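Local coordinates for sterol regulatory element-binding protein cleavage-activating protein (PDB 4YHC) that escorts the membrane-bound transcription factor Sre1 for processing when sterol or oxygen is scarce, this chain being its WD40 domain, at residues Val25-Lys35 against Ser47-Trp57; Gly361-Arg369 against Ile451-Tyr462. The protein carries 9 engineered substitutions. One frame throughout, in Å; residues are numbered along the deposited sequence.

Contact 1: Val25-Lys35 against Ser47-Trp57; sequences VPVHHQLDILK and SVGLDRSLVVW. Engineered in segment 47-57: S53 (natural residue Cys).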
loop_
_atom_site.group_PDB
_atom_site.type_symbol
_atom_site.label_atom_id
_atom_site.label_comp_id
_atom_site.label_asym_id
_atom_site.label_seq_id
_atom_site.Cartn_x
_atom_site.Cartn_y
_atom_site.Cartn_z
ATOM N N VAL A 25 18.615 3.157 -4.416
ATOM C CA VAL A 25 18.054 3.600 -5.694
ATOM C C VAL A 25 19.005 4.698 -6.138
ATOM O O VAL A 25 19.405 5.490 -5.320
ATOM C CB VAL A 25 16.664 4.200 -5.491
ATOM C CG1 VAL A 25 16.276 5.068 -6.660
ATOM C CG2 VAL A 25 15.632 3.098 -5.237
ATOM N N PRO A 26 19.405 4.715 -7.407
ATOM C CA PRO A 26 20.497 5.592 -7.837
ATOM C C PRO A 26 20.211 7.088 -7.828
ATOM O O PRO A 26 21.157 7.849 -7.966
ATOM C CB PRO A 26 20.806 5.142 -9.275
ATOM C CG PRO A 26 19.831 4.118 -9.631
ATOM C CD PRO A 26 18.918 3.845 -8.486
ATOM N N VAL A 27 18.967 7.503 -7.641
ATOM C CA VAL A 27 18.617 8.931 -7.568
ATOM C C VAL A 27 18.240 9.322 -6.150
ATOM O O VAL A 27 17.828 8.465 -5.372
ATOM C CB VAL A 27 17.516 9.280 -8.608
ATOM C CG1 VAL A 27 17.007 10.717 -8.456
ATOM C CG2 VAL A 27 18.111 9.142 -9.988
ATOM N N HIS A 28 18.448 10.586 -5.783
ATOM C CA HIS A 28 18.028 11.056 -4.464
ATOM C C HIS A 28 17.628 12.527 -4.416
ATOM O O HIS A 28 17.755 13.235 -5.367
ATOM C CB HIS A 28 19.119 10.780 -3.435
ATOM C CG HIS A 28 20.402 11.466 -3.733
ATOM N ND1 HIS A 28 20.639 12.784 -3.381
ATOM C CD2 HIS A 28 21.518 11.030 -4.362
ATOM C CE1 HIS A 28 21.845 13.135 -3.793
ATOM N NE2 HIS A 28 22.402 12.086 -4.384
ATOM N N HIS A 29 17.116 12.944 -3.278
ATOM C CA HIS A 29 16.572 14.277 -3.071
ATOM C C HIS A 29 17.627 15.067 -2.285
ATOM O O HIS A 29 18.531 14.466 -1.705
ATOM C CB HIS A 29 15.333 14.199 -2.214
ATOM C CG HIS A 29 14.170 13.563 -2.890
ATOM N ND1 HIS A 29 13.100 14.285 -3.354
ATOM C CD2 HIS A 29 13.887 12.256 -3.158
ATOM C CE1 HIS A 29 12.208 13.469 -3.889
ATOM N NE2 HIS A 29 12.646 12.226 -3.748
ATOM N N GLN A 30 17.472 16.380 -2.244
ATOM C CA GLN A 30 18.422 17.229 -1.501
ATOM C C GLN A 30 18.040 17.363 -0.078
ATOM O O GLN A 30 18.911 17.604 0.721
ATOM C CB GLN A 30 18.567 18.623 -2.123
ATOM C CG GLN A 30 19.929 18.845 -2.757
ATOM C CD GLN A 30 20.183 17.899 -3.900
ATOM O OE1 GLN A 30 19.396 17.834 -4.831
ATOM N NE2 GLN A 30 21.281 17.167 -3.844
ATOM N N LEU A 31 16.748 17.230 0.247
ATOM C CA LEU A 31 16.281 17.126 1.633
ATOM C C LEU A 31 15.646 15.736 1.948
ATOM O O LEU A 31 15.433 14.956 1.062
ATOM C CB LEU A 31 15.250 18.230 1.893
ATOM C CG LEU A 31 15.726 19.641 2.290
ATOM C CD1 LEU A 31 15.540 19.926 3.779
ATOM C CD2 LEU A 31 17.169 19.880 1.935
ATOM N N ASP A 32 15.317 15.465 3.203
ATOM C CA ASP A 32 14.774 14.168 3.574
ATOM C C ASP A 32 13.487 13.865 2.812
ATOM O O ASP A 32 12.672 14.787 2.492
ATOM C CB ASP A 32 14.477 14.102 5.067
ATOM C CG ASP A 32 15.737 13.765 5.915
ATOM O OD1 ASP A 32 16.851 13.575 5.342
ATOM O OD2 ASP A 32 15.582 13.651 7.160
ATOM N N ILE A 33 13.299 12.581 2.523
ATOM C CA ILE A 33 12.064 12.153 1.912
ATOM C C ILE A 33 10.943 12.149 2.946
ATOM O O ILE A 33 11.038 11.549 4.023
ATOM C CB ILE A 33 12.229 10.810 1.201
ATOM C CG1 ILE A 33 13.161 10.982 -0.008
ATOM C CG2 ILE A 33 10.880 10.317 0.746
ATOM C CD1 ILE A 33 13.728 9.715 -0.606
ATOM N N LEU A 34 9.841 12.750 2.556
ATOM C CA LEU A 34 8.613 12.788 3.358
ATOM C C LEU A 34 7.664 11.656 3.016
ATOM O O LEU A 34 7.026 11.085 3.882
ATOM C CB LEU A 34 7.868 14.056 3.001
ATOM C CG LEU A 34 6.542 14.275 3.734
ATOM C CD1 LEU A 34 6.812 14.257 5.232
ATOM C CD2 LEU A 34 5.876 15.603 3.317
ATOM N N LYS A 35 7.501 11.377 1.730
ATOM C CA LYS A 35 6.403 10.506 1.311
ATOM C C LYS A 35 6.824 9.676 0.117
ATOM O O LYS A 35 7.418 10.193 -0.791
ATOM C CB LYS A 35 5.205 11.374 0.897
ATOM C CG LYS A 35 3.859 10.827 1.292
ATOM C CD LYS A 35 3.172 10.141 0.146
ATOM C CE LYS A 35 1.865 9.524 0.637
ATOM N NZ LYS A 35 0.993 9.227 -0.520
ATOM N N SER A 47 8.739 9.430 -5.026
ATOM C CA SER A 47 9.162 9.932 -3.754
ATOM C C SER A 47 9.040 11.474 -3.757
ATOM O O SER A 47 9.301 12.123 -4.772
ATOM C CB SER A 47 10.599 9.509 -3.421
ATOM O OG SER A 47 11.520 9.785 -4.453
ATOM N N VAL A 48 8.649 12.006 -2.603
ATOM C CA VAL A 48 8.445 13.431 -2.406
ATOM C C VAL A 48 9.248 13.925 -1.213
ATOM O O VAL A 48 9.177 13.346 -0.137
ATOM C CB VAL A 48 6.972 13.759 -2.162
ATOM C CG1 VAL A 48 6.849 15.264 -1.942
ATOM C CG2 VAL A 48 6.093 13.338 -3.363
ATOM N N GLY A 49 10.083 14.918 -1.440
ATOM C CA GLY A 49 11.006 15.445 -0.403
ATOM C C GLY A 49 10.248 16.396 0.470
ATOM O O GLY A 49 9.163 16.877 0.081
ATOM N N LEU A 50 10.830 16.717 1.617
ATOM C CA LEU A 50 10.373 17.791 2.460
ATOM C C LEU A 50 10.281 19.139 1.771
ATOM O O LEU A 50 9.486 19.950 2.215
ATOM C CB LEU A 50 11.318 17.982 3.654
ATOM C CG LEU A 50 11.421 16.891 4.712
ATOM C CD1 LEU A 50 12.555 17.169 5.689
ATOM C CD2 LEU A 50 10.115 16.717 5.446
ATOM N N ASP A 51 11.125 19.379 0.774
ATOM C CA ASP A 51 11.092 20.574 -0.103
ATOM C C ASP A 51 10.134 20.530 -1.331
ATOM O O ASP A 51 10.277 21.337 -2.255
ATOM C CB ASP A 51 12.506 20.837 -0.621
ATOM C CG ASP A 51 13.093 19.672 -1.420
ATOM O OD1 ASP A 51 12.478 18.564 -1.504
ATOM O OD2 ASP A 51 14.199 19.848 -1.986
ATOM N N ARG A 52 9.211 19.553 -1.345
ATOM C CA ARG A 52 8.280 19.274 -2.475
ATOM C C ARG A 52 8.921 18.632 -3.728
ATOM O O ARG A 52 8.225 18.370 -4.692
ATOM C CB ARG A 52 7.409 20.506 -2.812
ATOM C CG ARG A 52 6.617 20.939 -1.599
ATOM C CD ARG A 52 5.926 22.306 -1.711
ATOM N NE ARG A 52 6.903 23.298 -2.064
ATOM C CZ ARG A 52 7.581 24.046 -1.212
ATOM N NH1 ARG A 52 7.302 24.020 0.085
ATOM N NH2 ARG A 52 8.501 24.885 -1.694
ATOM N N SER A 53 10.220 18.327 -3.712
ATOM C CA SER A 53 10.871 17.751 -4.892
ATOM C C SER A 53 10.241 16.380 -5.201
ATOM O O SER A 53 9.845 15.641 -4.286
ATOM C CB SER A 53 12.382 17.555 -4.692
ATOM O OG SER A 53 12.714 17.039 -3.410
ATOM N N LEU A 54 10.198 16.045 -6.466
ATOM C CA LEU A 54 9.580 14.820 -6.896
ATOM C C LEU A 54 10.505 14.015 -7.779
ATOM O O LEU A 54 11.039 14.515 -8.751
ATOM C CB LEU A 54 8.363 15.178 -7.693
ATOM C CG LEU A 54 7.201 14.265 -8.098
ATOM C CD1 LEU A 54 7.086 14.009 -9.550
ATOM C CD2 LEU A 54 6.894 13.037 -7.283
ATOM N N VAL A 55 10.557 12.733 -7.516
ATOM C CA VAL A 55 11.243 11.791 -8.379
ATOM C C VAL A 55 10.260 10.653 -8.693
ATOM O O VAL A 55 9.660 10.019 -7.754
ATOM C CB VAL A 55 12.520 11.212 -7.697
ATOM C CG1 VAL A 55 13.168 10.168 -8.596
ATOM C CG2 VAL A 55 13.521 12.326 -7.288
ATOM N N VAL A 56 10.044 10.416 -9.976
ATOM C CA VAL A 56 9.321 9.265 -10.360
ATOM C C VAL A 56 10.241 8.276 -11.129
ATOM O O VAL A 56 11.029 8.656 -12.016
ATOM C CB VAL A 56 7.870 9.505 -10.865
ATOM C CG1 VAL A 56 7.428 10.963 -10.889
ATOM C CG2 VAL A 56 7.385 8.599 -11.962
ATOM N N TRP A 57 10.140 7.020 -10.688
ATOM C CA TRP A 57 11.176 5.995 -10.950
ATOM C C TRP A 57 10.483 4.770 -11.457
ATOM O O TRP A 57 9.526 4.334 -10.862
ATOM C CB TRP A 57 11.891 5.741 -9.610
ATOM C CG TRP A 57 12.859 4.622 -9.642
ATOM C CD1 TRP A 57 12.674 3.334 -9.168
ATOM C CD2 TRP A 57 14.168 4.690 -10.154
ATOM N NE1 TRP A 57 13.829 2.620 -9.355
ATOM C CE2 TRP A 57 14.754 3.431 -9.974
ATOM C CE3 TRP A 57 14.925 5.718 -10.733
ATOM C CZ2 TRP A 57 16.054 3.167 -10.360
ATOM C CZ3 TRP A 57 16.221 5.442 -11.148
ATOM C CH2 TRP A 57 16.767 4.184 -10.945
#
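V55 sits between V27 and H29 at the apolar centre of this WD40 blade, predicted to be the first WD repeat. V27 CG1 meets V55 CG1 at 3.9 Å, while V55 CG2 lies over one face of the H29 imidazole, a CH-pi contact; valine is at home in a strand, and its two methyls serve two neighbours. Farther along, V25 extends CG1 anti to its backbone N (chi1 161°), which puts that methyl over the centre of the six-membered ring of W57, 4.0 Å from the centroid. P26 crosses the same indole roughly at a right angle, CD 3.3 Å from CH2. W57 is the tryptophan of the WD signature.

Beyond this packing the backbone of 33-35 joins 47-49 through a classic beta bulge: V48 O accepts from both L34 N and K35 N, and V48 N returns a bond to K35 O. L50 N closes the end on D32 O.

At the polar edge H29 and S47 resemble the His and Ser of the WD40 tetrad, with D51 reached here by way of the engineered S53. Imidazole offers two nitrogens: NE2 shares a 2.8 Å hydrogen bond with S47 OG, and in this construct ND1 donates to S53 OG, nearly in the ring plane. D51, forming an Asx turn, accepts S53 N on OD1 at 3.2 Å, from above its carboxylate plane.

Contact 2: Gly361-Arg369 against Ile451-Tyr462; sequences GLYIFGMRR and IVLGNYVALVGY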
loop_
_atom_site.group_PDB
_atom_site.type_symbol
_atom_site.label_atom_id
_atom_site.label_comp_id
_atom_site.label_asym_id
_atom_site.label_seq_id
_atom_site.Cartn_x
_atom_site.Cartn_y
_atom_site.Cartn_z
ATOM N N GLY A 361 2.300 -10.216 1.962
ATOM C CA GLY A 361 2.462 -10.556 3.355
ATOM C C GLY A 361 3.407 -11.713 3.671
ATOM O O GLY A 361 3.452 -12.203 4.797
ATOM N N LEU A 362 4.094 -12.240 2.682
ATOM C CA LEU A 362 4.921 -13.409 2.917
ATOM C C LEU A 362 6.310 -13.120 3.539
ATOM O O LEU A 362 6.889 -14.009 4.174
ATOM C CB LEU A 362 5.151 -14.219 1.616
ATOM C CG LEU A 362 3.952 -15.033 1.151
ATOM C CD1 LEU A 362 4.340 -15.832 -0.108
ATOM C CD2 LEU A 362 3.520 -15.987 2.249
ATOM N N TYR A 363 6.859 -11.933 3.302
ATOM C CA TYR A 363 8.137 -11.555 3.867
ATOM C C TYR A 363 8.034 -10.234 4.650
ATOM O O TYR A 363 7.277 -9.267 4.246
ATOM C CB TYR A 363 9.123 -11.349 2.763
ATOM C CG TYR A 363 9.447 -12.559 1.945
ATOM C CD1 TYR A 363 10.418 -13.455 2.357
ATOM C CD2 TYR A 363 8.790 -12.819 0.766
ATOM C CE1 TYR A 363 10.700 -14.611 1.675
ATOM C CE2 TYR A 363 9.080 -13.986 0.052
ATOM C CZ TYR A 363 10.037 -14.864 0.519
ATOM O OH TYR A 363 10.376 -15.966 -0.170
ATOM N N ILE A 364 8.766 -10.178 5.760
ATOM C CA ILE A 364 8.982 -8.918 6.464
ATOM C C ILE A 364 10.447 -8.504 6.262
ATOM O O ILE A 364 11.350 -9.325 6.397
ATOM C CB ILE A 364 8.724 -9.037 7.971
ATOM C CG1 ILE A 364 7.422 -9.724 8.248
ATOM C CG2 ILE A 364 8.805 -7.659 8.667
ATOM C CD1 ILE A 364 7.317 -10.202 9.650
ATOM N N PHE A 365 10.681 -7.231 6.004
ATOM C CA PHE A 365 12.031 -6.707 5.890
ATOM C C PHE A 365 12.186 -5.570 6.827
ATOM O O PHE A 365 11.238 -4.826 7.095
ATOM C CB PHE A 365 12.328 -6.226 4.481
ATOM C CG PHE A 365 12.173 -7.320 3.403
ATOM C CD1 PHE A 365 13.233 -8.193 3.123
ATOM C CD2 PHE A 365 11.017 -7.454 2.686
ATOM C CE1 PHE A 365 13.136 -9.188 2.139
ATOM C CE2 PHE A 365 10.906 -8.459 1.688
ATOM C CZ PHE A 365 11.952 -9.333 1.429
ATOM N N GLY A 366 13.411 -5.364 7.267
ATOM C CA GLY A 366 13.672 -4.275 8.143
ATOM C C GLY A 366 15.077 -3.774 8.127
ATOM O O GLY A 366 15.964 -4.479 7.664
ATOM N N MET A 367 15.291 -2.557 8.691
ATOM C CA MET A 367 16.607 -1.975 8.828
ATOM C C MET A 367 16.720 -1.236 10.179
ATOM O O MET A 367 15.799 -0.506 10.557
ATOM C CB MET A 367 16.862 -0.958 7.718
ATOM C CG MET A 367 17.053 -1.551 6.343
ATOM S SD MET A 367 17.745 -0.380 5.138
ATOM C CE MET A 367 19.416 -0.164 5.742
ATOM N N ARG A 368 17.853 -1.366 10.847
ATOM C CA ARG A 368 18.177 -0.544 12.071
ATOM C C ARG A 368 19.622 -0.098 12.062
ATOM O O ARG A 368 20.495 -0.867 11.619
ATOM C CB ARG A 368 17.972 -1.281 13.384
ATOM C CG ARG A 368 18.363 -2.725 13.386
ATOM C CD ARG A 368 17.991 -3.352 14.719
ATOM N NE ARG A 368 18.894 -2.949 15.751
ATOM C CZ ARG A 368 19.901 -3.690 16.196
ATOM N NH1 ARG A 368 20.139 -4.921 15.725
ATOM N NH2 ARG A 368 20.671 -3.189 17.138
ATOM N N ARG A 369 19.856 1.131 12.499
ATOM C CA ARG A 369 21.220 1.608 12.642
ATOM C C ARG A 369 21.712 1.093 14.001
ATOM O O ARG A 369 21.186 1.510 14.972
ATOM C CB ARG A 369 21.317 3.142 12.518
ATOM C CG ARG A 369 22.787 3.619 12.442
ATOM C CD ARG A 369 23.038 5.062 12.779
ATOM N NE ARG A 369 21.958 5.871 12.328
ATOM C CZ ARG A 369 21.000 6.328 13.102
ATOM N NH1 ARG A 369 21.020 6.093 14.412
ATOM N NH2 ARG A 369 20.018 7.027 12.561
ATOM N N ILE A 451 12.660 1.231 1.573
ATOM C CA ILE A 451 12.850 1.801 2.905
ATOM C C ILE A 451 13.590 3.140 2.707
ATOM O O ILE A 451 14.685 3.171 2.202
ATOM C CB ILE A 451 13.684 0.897 3.827
ATOM C CG1 ILE A 451 12.911 -0.391 4.074
ATOM C CG2 ILE A 451 13.894 1.586 5.183
ATOM C CD1 ILE A 451 13.645 -1.420 4.916
ATOM N N VAL A 452 12.991 4.235 3.174
ATOM C CA VAL A 452 13.629 5.554 3.104
ATOM C C VAL A 452 14.747 5.651 4.146
ATOM O O VAL A 452 14.589 5.266 5.314
ATOM C CB VAL A 452 12.605 6.685 3.307
ATOM C CG1 VAL A 452 13.260 8.058 3.503
ATOM C CG2 VAL A 452 11.677 6.771 2.092
ATOM N N LEU A 453 15.868 6.187 3.711
ATOM C CA LEU A 453 17.028 6.443 4.587
ATOM C C LEU A 453 17.378 7.898 4.431
ATOM O O LEU A 453 18.188 8.256 3.562
ATOM C CB LEU A 453 18.194 5.584 4.105
ATOM C CG LEU A 453 18.361 4.199 4.708
ATOM C CD1 LEU A 453 17.206 3.600 5.466
ATOM C CD2 LEU A 453 18.957 3.199 3.700
ATOM N N GLY A 454 16.685 8.776 5.168
ATOM C CA GLY A 454 16.882 10.216 4.915
ATOM C C GLY A 454 16.468 10.734 3.559
ATOM O O GLY A 454 15.279 10.786 3.241
ATOM N N ASN A 455 17.431 11.104 2.729
ATOM C CA ASN A 455 17.103 11.549 1.399
ATOM C C ASN A 455 17.365 10.510 0.339
ATOM O O ASN A 455 17.289 10.813 -0.811
ATOM C CB ASN A 455 17.824 12.846 1.072
ATOM C CG ASN A 455 19.290 12.751 1.281
ATOM O OD1 ASN A 455 19.741 12.157 2.259
ATOM N ND2 ASN A 455 20.055 13.258 0.329
ATOM N N TYR A 456 17.633 9.273 0.750
ATOM C CA TYR A 456 17.843 8.169 -0.161
ATOM C C TYR A 456 16.739 7.155 0.029
ATOM O O TYR A 456 16.074 7.172 1.051
ATOM C CB TYR A 456 19.162 7.480 0.162
ATOM C CG TYR A 456 20.353 8.420 -0.020
ATOM C CD1 TYR A 456 20.800 9.216 1.042
ATOM C CD2 TYR A 456 21.040 8.506 -1.246
ATOM C CE1 TYR A 456 21.883 10.101 0.892
ATOM C CE2 TYR A 456 22.165 9.372 -1.391
ATOM C CZ TYR A 456 22.565 10.182 -0.311
ATOM O OH TYR A 456 23.642 11.076 -0.344
ATOM N N VAL A 457 16.612 6.247 -0.927
ATOM C CA VAL A 457 15.843 5.050 -0.733
ATOM C C VAL A 457 16.628 3.753 -1.017
ATOM O O VAL A 457 17.345 3.675 -1.999
ATOM C CB VAL A 457 14.380 5.103 -1.319
ATOM C CG1 VAL A 457 14.017 6.365 -2.102
ATOM C CG2 VAL A 457 13.871 3.793 -1.854
ATOM N N ALA A 458 16.425 2.790 -0.133
ATOM C CA ALA A 458 16.984 1.470 -0.271
ATOM C C ALA A 458 15.873 0.550 -0.643
ATOM O O ALA A 458 14.835 0.570 0.007
ATOM C CB ALA A 458 17.556 0.946 1.047
ATOM N N LEU A 459 16.174 -0.313 -1.585
ATOM C CA LEU A 459 15.367 -1.458 -1.939
ATOM C C LEU A 459 15.981 -2.677 -1.291
ATOM O O LEU A 459 17.219 -2.917 -1.401
ATOM C CB LEU A 459 15.376 -1.597 -3.453
ATOM C CG LEU A 459 14.303 -0.950 -4.321
ATOM C CD1 LEU A 459 13.530 0.188 -3.732
ATOM C CD2 LEU A 459 14.811 -0.627 -5.734
ATOM N N VAL A 460 15.125 -3.456 -0.648
ATOM C CA VAL A 460 15.505 -4.672 0.080
ATOM C C VAL A 460 14.539 -5.746 -0.294
ATOM O O VAL A 460 13.305 -5.560 -0.187
ATOM C CB VAL A 460 15.405 -4.458 1.611
ATOM C CG1 VAL A 460 15.880 -5.665 2.414
ATOM C CG2 VAL A 460 16.244 -3.226 2.033
ATOM N N GLY A 461 15.075 -6.873 -0.740
ATOM C CA GLY A 461 14.256 -7.975 -1.228
ATOM C C GLY A 461 14.859 -9.354 -1.152
ATOM O O GLY A 461 16.038 -9.512 -0.851
ATOM N N TYR A 462 14.032 -10.326 -1.415
ATOM C CA TYR A 462 14.415 -11.736 -1.419
ATOM C C TYR A 462 14.036 -12.442 -2.705
ATOM O O TYR A 462 12.851 -12.609 -3.069
ATOM C CB TYR A 462 13.840 -12.517 -0.247
ATOM C CG TYR A 462 14.425 -13.842 -0.118
ATOM C CD1 TYR A 462 15.750 -13.979 0.343
ATOM C CD2 TYR A 462 13.696 -14.998 -0.411
ATOM C CE1 TYR A 462 16.348 -15.191 0.426
ATOM C CE2 TYR A 462 14.306 -16.244 -0.310
ATOM C CZ TYR A 462 15.621 -16.313 0.111
ATOM O OH TYR A 462 16.252 -17.511 0.248
#
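Two neighbouring sheets of the WD40 propeller pack face to face here, strand 363-369 of one lying over the hairpin 451-462 of the other. The hairpin turns through a type II' beta turn from L453 to Y456, and its strand 456-462 runs at 141° to strand 363-369, with the axes 7.8 Å apart at their closest. That spacing is one of interlocking side chains, not of paired backbones.

F365 stands in the middle. Its ring is flat enough to lie on the opposing main chain: V460 O is 4.0 Å above the ring plane, over its centre, G461 N also sits over a face, and CE1 lies 3.7 Å from G461 CA. V460 CG1, anti to the backbone N, slides past the phenyl and touches CD1 at 3.7 Å.

On one flank M367 lays its unbranched, pliable chain against I451, L453 and A458. CG touches I451 CD1 at 3.7 Å; the bend at chi3 (69°) turns CE to L453 CD2, and SD comes near A458 CB. I22 of the edge strand 20-24 also packs on M367.

On the other flank Y363 and Y462 meet obliquely, their planes at 42° and centroids 5.6 Å apart. Y363 OH reaches the edge of the Y462 ring, 3.5 Å from CD2, and M414 of strand 406-416 touches both tyrosines.

No hydrogen bond crosses this buried interface. I451 and A458 bond to each other within their hairpin, and F365 and G366 bond to strands of their own sheet; between these two segments cohesion therefore rests on shape fit and on burial of mostly apolar side chains.

Contact 1 lies largely within one blade, whereas contact 2 joins two adjacent sheets; their centres are 16 Å apart. The hairpin of contact 2 touches the first segment of contact 1 directly: V25 N lies 2.8 Å from V457 O and I33 N 2.8 Å from G454 O, both probable hydrogen bonds, and N455 ND2 bonds H29 O. Strand 20-24, just before contact 1, is the edge strand of the sheet holding 456-462, so N-terminal and C-terminal chain share one blade, the ring closure familiar in WD40 propellers. Contact 2 falls within the region assigned by similarity to Sre1 interaction; contact 1 precedes it.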